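Local structure of surface protein R28 (Streptococcus pyogenes, 6S5Z) at residues I7-E12 with V64-G69; D28-T33 with G60-H65. The protein is a cell-wall-anchored streptococcal surface protein whose Rib domain, the immunoglobulin-like module described here, is implicated in infection. All blocks are in the same frame, centred on the assembly; numbering follows the deposited sequence.

Contact 1. Residues I7-E12 with V64-G69. With NA (sodium ion), chain C.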
ATOM      1  N   ILE A   7     -14.947   5.874  -1.480  1.00 23.23           N
ATOM      2  CA  ILE A   7     -16.098   5.056  -1.107  1.00 23.83           C
ATOM      3  C   ILE A   7     -16.371   3.981  -2.156  1.00 22.17           C
ATOM      4  O   ILE A   7     -16.705   2.844  -1.810  1.00 26.10           O
ATOM      5  CB  ILE A   7     -17.333   5.947  -0.867  1.00 25.37           C
ATOM      6  CG1 ILE A   7     -17.047   6.960   0.235  1.00 31.30           C
ATOM      7  CG2 ILE A   7     -18.520   5.109  -0.456  1.00 27.19           C
ATOM      8  CD1 ILE A   7     -16.719   6.318   1.561  1.00 34.09           C
ATOM      9  N   LYS A   8     -16.207   4.302  -3.446  1.00 22.29           N
ATOM     10  CA  LYS A   8     -16.531   3.329  -4.489  1.00 21.79           C
ATOM     11  C   LYS A   8     -15.576   2.146  -4.469  1.00 21.80           C
ATOM     12  O   LYS A   8     -15.986   1.004  -4.725  1.00 23.99           O
ATOM     13  CB  LYS A   8     -16.491   3.953  -5.887  1.00 26.30           C
ATOM     14  CG  LYS A   8     -17.488   5.027  -6.188  1.00 31.76           C
ATOM     15  CD  LYS A   8     -17.142   5.660  -7.529  1.00 30.54           C
ATOM     16  CE  LYS A   8     -18.282   6.525  -8.030  1.00 31.11           C
ATOM     17  NZ  LYS A   8     -17.968   7.151  -9.328  1.00 29.30           N
ATOM     18  N   TYR A   9     -14.302   2.401  -4.194  1.00 18.18           N
ATOM     19  CA  TYR A   9     -13.252   1.419  -4.398  1.00 16.19           C
ATOM     20  C   TYR A   9     -12.797   0.833  -3.066  1.00 20.32           C
ATOM     21  O   TYR A   9     -12.883   1.479  -2.014  1.00 17.30           O
ATOM     22  CB  TYR A   9     -12.082   2.041  -5.159  1.00 12.73           C
ATOM     23  CG  TYR A   9     -12.525   2.589  -6.505  1.00 12.84           C
ATOM     24  CD1 TYR A   9     -12.881   1.735  -7.554  1.00 16.43           C
ATOM     25  CD2 TYR A   9     -12.598   3.957  -6.724  1.00 10.85           C
ATOM     26  CE1 TYR A   9     -13.307   2.239  -8.782  1.00 15.05           C
ATOM     27  CE2 TYR A   9     -13.016   4.469  -7.954  1.00 20.37           C
ATOM     28  CZ  TYR A   9     -13.374   3.607  -8.968  1.00 21.94           C
ATOM     29  OH  TYR A   9     -13.785   4.135 -10.176  1.00 27.54           O
ATOM     30  N   SER A  10     -12.331  -0.417  -3.119  1.00 16.25           N
ATOM     31  CA  SER A  10     -11.999  -1.193  -1.925  1.00 16.05           C
ATOM     32  C   SER A  10     -10.620  -1.829  -2.054  1.00 15.69           C
ATOM     33  O   SER A  10     -10.495  -3.040  -2.297  1.00 12.75           O
ATOM     34  CB  SER A  10     -13.072  -2.253  -1.671  1.00 19.33           C
ATOM     35  OG  SER A  10     -14.335  -1.639  -1.444  1.00 21.90           O
ATOM     36  N   PRO A  11      -9.554  -1.047  -1.890  1.00 17.70           N
ATOM     37  CA  PRO A  11      -8.210  -1.629  -1.919  1.00 11.04           C
ATOM     38  C   PRO A  11      -7.997  -2.579  -0.748  1.00 14.11           C
ATOM     39  O   PRO A  11      -8.495  -2.361   0.361  1.00 13.64           O
ATOM     40  CB  PRO A  11      -7.286  -0.408  -1.834  1.00 14.84           C
ATOM     41  CG  PRO A  11      -8.117   0.642  -1.183  1.00 16.14           C
ATOM     42  CD  PRO A  11      -9.533   0.393  -1.587  1.00 18.25           C
ATOM     43  N   GLU A  12      -7.272  -3.659  -1.020  1.00 12.08           N
ATOM     44  CA  GLU A  12      -6.979  -4.672  -0.022  1.00 13.74           C
ATOM     45  C   GLU A  12      -5.490  -4.933  -0.025  1.00 19.21           C
ATOM     46  O   GLU A  12      -4.860  -4.951  -1.087  1.00 12.01           O
ATOM     47  CB  GLU A  12      -7.729  -5.976  -0.305  1.00 19.84           C
ATOM     48  CG  GLU A  12      -9.227  -5.837  -0.198  1.00 28.62           C
ATOM     49  CD  GLU A  12      -9.957  -7.117  -0.554  1.00 37.76           C
ATOM     50  OE1 GLU A  12     -10.452  -7.201  -1.698  1.00 35.90           O
ATOM     51  OE2 GLU A  12      -9.996  -8.046   0.283  1.00 48.27           O
ATOM     52  N   VAL A  64      -3.593   5.189  -1.053  1.00  9.23           N
ATOM     53  CA  VAL A  64      -4.087   5.038  -2.420  1.00  9.13           C
ATOM     54  C   VAL A  64      -4.749   6.354  -2.814  1.00 12.09           C
ATOM     55  O   VAL A  64      -5.763   6.745  -2.227  1.00 13.74           O
ATOM     56  CB  VAL A  64      -5.062   3.856  -2.545  1.00  8.93           C
ATOM     57  CG1 VAL A  64      -5.495   3.667  -3.993  1.00 14.45           C
ATOM     58  CG2 VAL A  64      -4.389   2.617  -2.085  1.00 10.89           C
ATOM     59  N   HIS A  65      -4.168   7.062  -3.783  1.00 10.08           N
ATOM     60  CA  HIS A  65      -4.647   8.384  -4.192  1.00 11.60           C
ATOM     61  C   HIS A  65      -5.499   8.220  -5.444  1.00 16.16           C
ATOM     62  O   HIS A  65      -4.979   7.891  -6.509  1.00 13.33           O
ATOM     63  CB  HIS A  65      -3.478   9.333  -4.464  1.00 14.69           C
ATOM     64  CG  HIS A  65      -2.751   9.775  -3.231  1.00 18.19           C
ATOM     65  ND1 HIS A  65      -2.912  11.028  -2.682  1.00 17.39           N
ATOM     66  CD2 HIS A  65      -1.881   9.120  -2.427  1.00 17.90           C
ATOM     67  CE1 HIS A  65      -2.164  11.130  -1.596  1.00 17.79           C
ATOM     68  NE2 HIS A  65      -1.524   9.988  -1.423  1.00 17.18           N
ATOM     69  N   TYR A  66      -6.775   8.515  -5.334  1.00 13.49           N
ATOM     70  CA  TYR A  66      -7.700   8.292  -6.429  1.00 12.09           C
ATOM     71  C   TYR A  66      -7.776   9.521  -7.315  1.00 17.72           C
ATOM     72  O   TYR A  66      -7.376  10.619  -6.910  1.00 18.06           O
ATOM     73  CB  TYR A  66      -9.080   7.965  -5.883  1.00 17.64           C
ATOM     74  CG  TYR A  66      -9.130   6.698  -5.096  1.00 13.53           C
ATOM     75  CD1 TYR A  66      -8.988   5.478  -5.724  1.00 10.92           C
ATOM     76  CD2 TYR A  66      -9.341   6.715  -3.720  1.00 15.33           C
ATOM     77  CE1 TYR A  66      -9.046   4.310  -5.014  1.00 19.86           C
ATOM     78  CE2 TYR A  66      -9.407   5.545  -3.004  1.00 16.60           C
ATOM     79  CZ  TYR A  66      -9.250   4.350  -3.656  1.00 15.87           C
ATOM     80  OH  TYR A  66      -9.310   3.179  -2.950  1.00 21.17           O
ATOM     81  N   PRO A  67      -8.280   9.372  -8.543  1.00 15.92           N
ATOM     82  CA  PRO A  67      -8.341  10.528  -9.451  1.00 21.58           C
ATOM     83  C   PRO A  67      -9.198  11.679  -8.963  1.00 23.73           C
ATOM     84  O   PRO A  67      -8.946  12.815  -9.375  1.00 27.12           O
ATOM     85  CB  PRO A  67      -8.922   9.933 -10.746  1.00 17.66           C
ATOM     86  CG  PRO A  67      -8.561   8.484 -10.677  1.00 19.01           C
ATOM     87  CD  PRO A  67      -8.686   8.124  -9.216  1.00 12.61           C
ATOM     88  N   ASP A  68     -10.169  11.458  -8.083  1.00 23.07           N
ATOM     89  CA  ASP A  68     -10.996  12.573  -7.640  1.00 22.39           C
ATOM     90  C   ASP A  68     -10.399  13.268  -6.437  1.00 24.84           C
ATOM     91  O   ASP A  68     -11.035  14.164  -5.870  1.00 22.84           O
ATOM     92  CB  ASP A  68     -12.432  12.118  -7.336  1.00 24.75           C
ATOM     93  CG  ASP A  68     -12.543  11.285  -6.073  1.00 24.83           C
ATOM     94  OD1 ASP A  68     -11.511  10.901  -5.496  1.00 24.47           O
ATOM     95  OD2 ASP A  68     -13.685  10.994  -5.657  1.00 27.49           O
ATOM     96  N   GLY A  69      -9.189  12.886  -6.050  1.00 21.90           N
ATOM     97  CA  GLY A  69      -8.494  13.518  -4.953  1.00 19.30           C
ATOM     98  C   GLY A  69      -8.734  12.901  -3.605  1.00 16.33           C
ATOM     99  O   GLY A  69      -8.064  13.290  -2.641  1.00 24.07           O
TER
HETATM  100 NA    NA C 401     -12.436   2.509   0.244  1.00 19.73          NA
HETATM  101  O   HOH W   1     -14.227   0.583   0.462  1.00 29.09           O
HETATM  102  O   HOH W   2     -12.565   3.856   2.599  1.00 39.82           O
HETATM  103  O   HOH W   3     -11.111   0.846   1.804  1.00 46.20           O

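Contact 2. Residues D28-T33 with G60-H65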
ATOM      1  N   ASP A  28       3.093  -2.262  -4.739  1.00  7.80           N
ATOM      2  CA  ASP A  28       3.293  -3.703  -4.722  1.00 10.44           C
ATOM      3  C   ASP A  28       2.705  -4.355  -3.484  1.00 15.92           C
ATOM      4  O   ASP A  28       2.631  -5.592  -3.433  1.00 13.49           O
ATOM      5  CB  ASP A  28       4.776  -4.041  -4.826  1.00  8.69           C
ATOM      6  CG  ASP A  28       5.330  -3.825  -6.216  1.00 21.26           C
ATOM      7  OD1 ASP A  28       4.557  -3.894  -7.199  1.00 22.71           O
ATOM      8  OD2 ASP A  28       6.548  -3.614  -6.334  1.00 21.41           O
ATOM      9  N   SER A  29       2.306  -3.561  -2.494  1.00 10.06           N
ATOM     10  CA  SER A  29       1.668  -4.057  -1.284  1.00 11.11           C
ATOM     11  C   SER A  29       0.149  -3.997  -1.353  1.00 11.03           C
ATOM     12  O   SER A  29      -0.519  -4.240  -0.339  1.00 16.52           O
ATOM     13  CB  SER A  29       2.173  -3.278  -0.060  1.00  9.37           C
ATOM     14  OG  SER A  29       3.473  -3.720   0.298  1.00 11.60           O
ATOM     15  N   ILE A  30      -0.418  -3.692  -2.514  1.00 10.32           N
ATOM     16  CA  ILE A  30      -1.865  -3.681  -2.693  1.00  8.27           C
ATOM     17  C   ILE A  30      -2.239  -4.857  -3.586  1.00  9.04           C
ATOM     18  O   ILE A  30      -1.706  -4.994  -4.692  1.00 11.53           O
ATOM     19  CB  ILE A  30      -2.365  -2.357  -3.296  1.00 11.76           C
ATOM     20  CG1 ILE A  30      -2.033  -1.178  -2.378  1.00  9.94           C
ATOM     21  CG2 ILE A  30      -3.857  -2.438  -3.605  1.00 11.67           C
ATOM     22  CD1 ILE A  30      -2.649  -1.269  -1.013  1.00 18.42           C
ATOM     23  N   ALA A  31      -3.176  -5.677  -3.118  1.00  9.84           N
ATOM     24  CA  ALA A  31      -3.450  -6.954  -3.771  1.00 18.57           C
ATOM     25  C   ALA A  31      -4.275  -6.787  -5.038  1.00 13.92           C
ATOM     26  O   ALA A  31      -4.164  -7.606  -5.957  1.00 13.68           O
ATOM     27  CB  ALA A  31      -4.181  -7.913  -2.810  1.00 15.52           C
ATOM     28  N   ASN A  32      -5.097  -5.746  -5.121  1.00 10.67           N
ATOM     29  CA  ASN A  32      -6.114  -5.702  -6.161  1.00 11.17           C
ATOM     30  C   ASN A  32      -6.090  -4.371  -6.900  1.00 10.39           C
ATOM     31  O   ASN A  32      -7.132  -3.741  -7.104  1.00 13.01           O
ATOM     32  CB  ASN A  32      -7.478  -5.985  -5.536  1.00 11.85           C
ATOM     33  CG  ASN A  32      -7.889  -4.912  -4.549  1.00 19.99           C
ATOM     34  OD1 ASN A  32      -7.031  -4.238  -3.970  1.00 12.60           O
ATOM     35  ND2 ASN A  32      -9.201  -4.732  -4.364  1.00 19.26           N
ATOM     36  N   THR A  33      -4.894  -3.925  -7.337  1.00  9.95           N
ATOM     37  CA  THR A  33      -4.805  -2.680  -8.108  1.00 13.21           C
ATOM     38  C   THR A  33      -5.557  -2.780  -9.427  1.00 16.64           C
ATOM     39  O   THR A  33      -5.796  -1.755 -10.072  1.00 18.76           O
ATOM     40  CB  THR A  33      -3.351  -2.284  -8.409  1.00  9.41           C
ATOM     41  OG1 THR A  33      -2.694  -3.320  -9.149  1.00 18.17           O
ATOM     42  CG2 THR A  33      -2.569  -2.009  -7.134  1.00 14.73           C
ATOM     43  N   GLY A  60       3.155  -1.413   7.694  1.00 15.51           N
ATOM     44  CA  GLY A  60       3.248  -0.176   6.947  1.00 19.33           C
ATOM     45  C   GLY A  60       1.851   0.251   6.557  1.00 19.14           C
ATOM     46  O   GLY A  60       0.878  -0.476   6.765  1.00 19.72           O
ATOM     47  N   ILE A  61       1.761   1.454   6.001  1.00  8.90           N
ATOM     48  CA  ILE A  61       0.494   2.000   5.527  1.00  9.04           C
ATOM     49  C   ILE A  61       0.685   2.532   4.116  1.00 16.48           C
ATOM     50  O   ILE A  61       1.590   3.338   3.863  1.00 11.43           O
ATOM     51  CB  ILE A  61      -0.040   3.092   6.465  1.00 10.55           C
ATOM     52  CG1 ILE A  61      -0.210   2.509   7.877  1.00 12.27           C
ATOM     53  CG2 ILE A  61      -1.361   3.634   5.944  1.00 11.63           C
ATOM     54  CD1 ILE A  61      -0.469   3.544   8.934  1.00 11.80           C
ATOM     55  N   VAL A  62      -0.143   2.051   3.196  1.00 11.93           N
ATOM     56  CA  VAL A  62      -0.166   2.531   1.826  1.00 13.85           C
ATOM     57  C   VAL A  62      -1.276   3.560   1.706  1.00 15.70           C
ATOM     58  O   VAL A  62      -2.402   3.329   2.173  1.00 15.43           O
ATOM     59  CB  VAL A  62      -0.384   1.372   0.843  1.00 12.62           C
ATOM     60  CG1 VAL A  62      -0.523   1.896  -0.605  1.00  8.30           C
ATOM     61  CG2 VAL A  62       0.747   0.369   0.955  1.00 12.68           C
ATOM     62  N   GLU A  63      -0.955   4.706   1.110  1.00 13.31           N
ATOM     63  CA  GLU A  63      -1.966   5.657   0.683  1.00 14.04           C
ATOM     64  C   GLU A  63      -2.311   5.394  -0.776  1.00 15.57           C
ATOM     65  O   GLU A  63      -1.422   5.398  -1.638  1.00 11.09           O
ATOM     66  CB  GLU A  63      -1.481   7.093   0.832  1.00 12.00           C
ATOM     67  CG  GLU A  63      -1.106   7.463   2.230  1.00 15.56           C
ATOM     68  CD  GLU A  63      -0.598   8.903   2.302  1.00 18.12           C
ATOM     69  OE1 GLU A  63      -0.390   9.535   1.237  1.00 14.80           O
ATOM     70  OE2 GLU A  63      -0.415   9.393   3.429  1.00 15.29           O
ATOM     71  N   VAL A  64      -3.593   5.189  -1.053  1.00  9.23           N
ATOM     72  CA  VAL A  64      -4.087   5.038  -2.420  1.00  9.13           C
ATOM     73  C   VAL A  64      -4.749   6.354  -2.814  1.00 12.09           C
ATOM     74  O   VAL A  64      -5.763   6.745  -2.227  1.00 13.74           O
ATOM     75  CB  VAL A  64      -5.062   3.856  -2.545  1.00  8.93           C
ATOM     76  CG1 VAL A  64      -5.495   3.667  -3.993  1.00 14.45           C
ATOM     77  CG2 VAL A  64      -4.389   2.617  -2.085  1.00 10.89           C
ATOM     78  N   HIS A  65      -4.168   7.062  -3.783  1.00 10.08           N
ATOM     79  CA  HIS A  65      -4.647   8.384  -4.192  1.00 11.60           C
ATOM     80  C   HIS A  65      -5.499   8.220  -5.444  1.00 16.16           C
ATOM     81  O   HIS A  65      -4.979   7.891  -6.509  1.00 13.33           O
ATOM     82  CB  HIS A  65      -3.478   9.333  -4.464  1.00 14.69           C
ATOM     83  CG  HIS A  65      -2.751   9.775  -3.231  1.00 18.19           C
ATOM     84  ND1 HIS A  65      -2.912  11.028  -2.682  1.00 17.39           N
ATOM     85  CD2 HIS A  65      -1.881   9.120  -2.427  1.00 17.90           C
ATOM     86  CE1 HIS A  65      -2.164  11.130  -1.596  1.00 17.79           C
ATOM     87  NE2 HIS A  65      -1.524   9.988  -1.423  1.00 17.18           N
TER

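Contact 1. Residues I7-E12 with V64-G69
The sodium site of this Rib domain lies where the chain leaves the short helix 5-8, and there Tyr9 and Pro11 meet Tyr66, which follows the end of strand 56-65. Tyr9 gives the metal its carbonyl oxygen, with Tyr9 O 2.5 Å from the sodium ion, while its side chain turns to the neighbouring tyrosine. Lys6 O, Asp72 OD2 and three waters complete the coordination, and one of those waters is also hydrogen-bonded to Ser10 OG at 2.9 Å.

The two tyrosines form a strongly offset pair: their planes are inclined at 28°, but the side chains run past each other in opposite directions, leaving the ring centroids 5.6 Å apart with little overlap. The closest apolar approach is oblique, Tyr9 CB meeting Tyr66 CE1 at 3.8 Å. Tyr66 reaches this place with CG anti to its own carbonyl carbon (chi1 -64°), which carries the ring across to the other segment. Its hydroxyl comes up to the CD-CG edge of the Pro11 ring, Pro11 CD lying 3.1 Å from Tyr66 OH at the edge of the phenol and near its plane. The polar need of that oxygen is met by a hydrogen bond to Asp72 OD2, so one carboxylate oxygen serves both the metal and the buried phenol. Farther along, Pro11 CB rests on Val64 CG2 at 4.2 Å.

A type I turn from Tyr66 to Gly69, closed by Gly69 N to Tyr66 O, then leads into strand 71-81. Pro11 also packs on Asp72 and Val74 of that strand, and Tyr66 on Asp5 and Lys6 of helix 5-8.

Contact 2. Residues D28-T33 with G60-H65
Ile30 packs against Val62 and Val64 in the buried core of the immunoglobulin-like Rib fold, where the segment 28-33, between strands 16-19 and 41-44, covers one face of strand 56-65. Strand alternation supplies the surface: Val62 and Val64 direct their side chains to this segment, whereas Glu63 between them points away.

The isoleucine makes the contact with its longer branch. With CG1 anti to the carbonyl carbon (chi1 -61°) and a second bend at chi2 -60°, CD1 is brought down onto Val62, and the two side chains cross at a slant. Ile30 CD1 lies 3.8 Å from Val62 CG1 and 3.9 Å from Val62 CB, so the terminal methyl bears on the branch point as well as on one methyl. The same CD1 reaches more loosely to the next inward-facing residue, 4.4 Å from Val64 CG2.

Val62 divides its methyls between two partners. CG1, anti to the backbone N, takes the isoleucine, while CG2 meets the Ser29 methylene, Ser29 CB being 4.0 Å away. The serine thus contributes carbon to this interface. Val74 of strand 71-81 also packs on Ile30, and Trp44 of strand 41-44 touches both Ser29 and Val62.

On the other face of strand 56-65, Glu63 and His65 form a polar group. Glu63 forms a salt bridge through OE2 with Lys45 and accepts a hydrogen bond at OE1 from Asn43. His65 NE2 also donates to Glu63 OE1, at 2.9 Å, meeting the oxygen on its anti side, 24° out of the carboxylate plane.

Val64 belongs to both contacts, its CG2 meeting Pro11 in contact 1 and Ile30 in contact 2, and through it strand 56-65 serves two environments along its length. Contact 2 lies near the centre of the chain, and all its touching residues are buried; its interface is aliphatic, with carbon meeting carbon. Contact 1, farther out and partly buried, combines aromatic and proline packing with a hydrated metal site. Their other two segments are joined directly: Glu12 O and Ala31 N are 2.7 Å apart, a probable hydrogen bond, and Asn32 ties residues 7-12 to 28-33 through Ser10 O and Glu12 N.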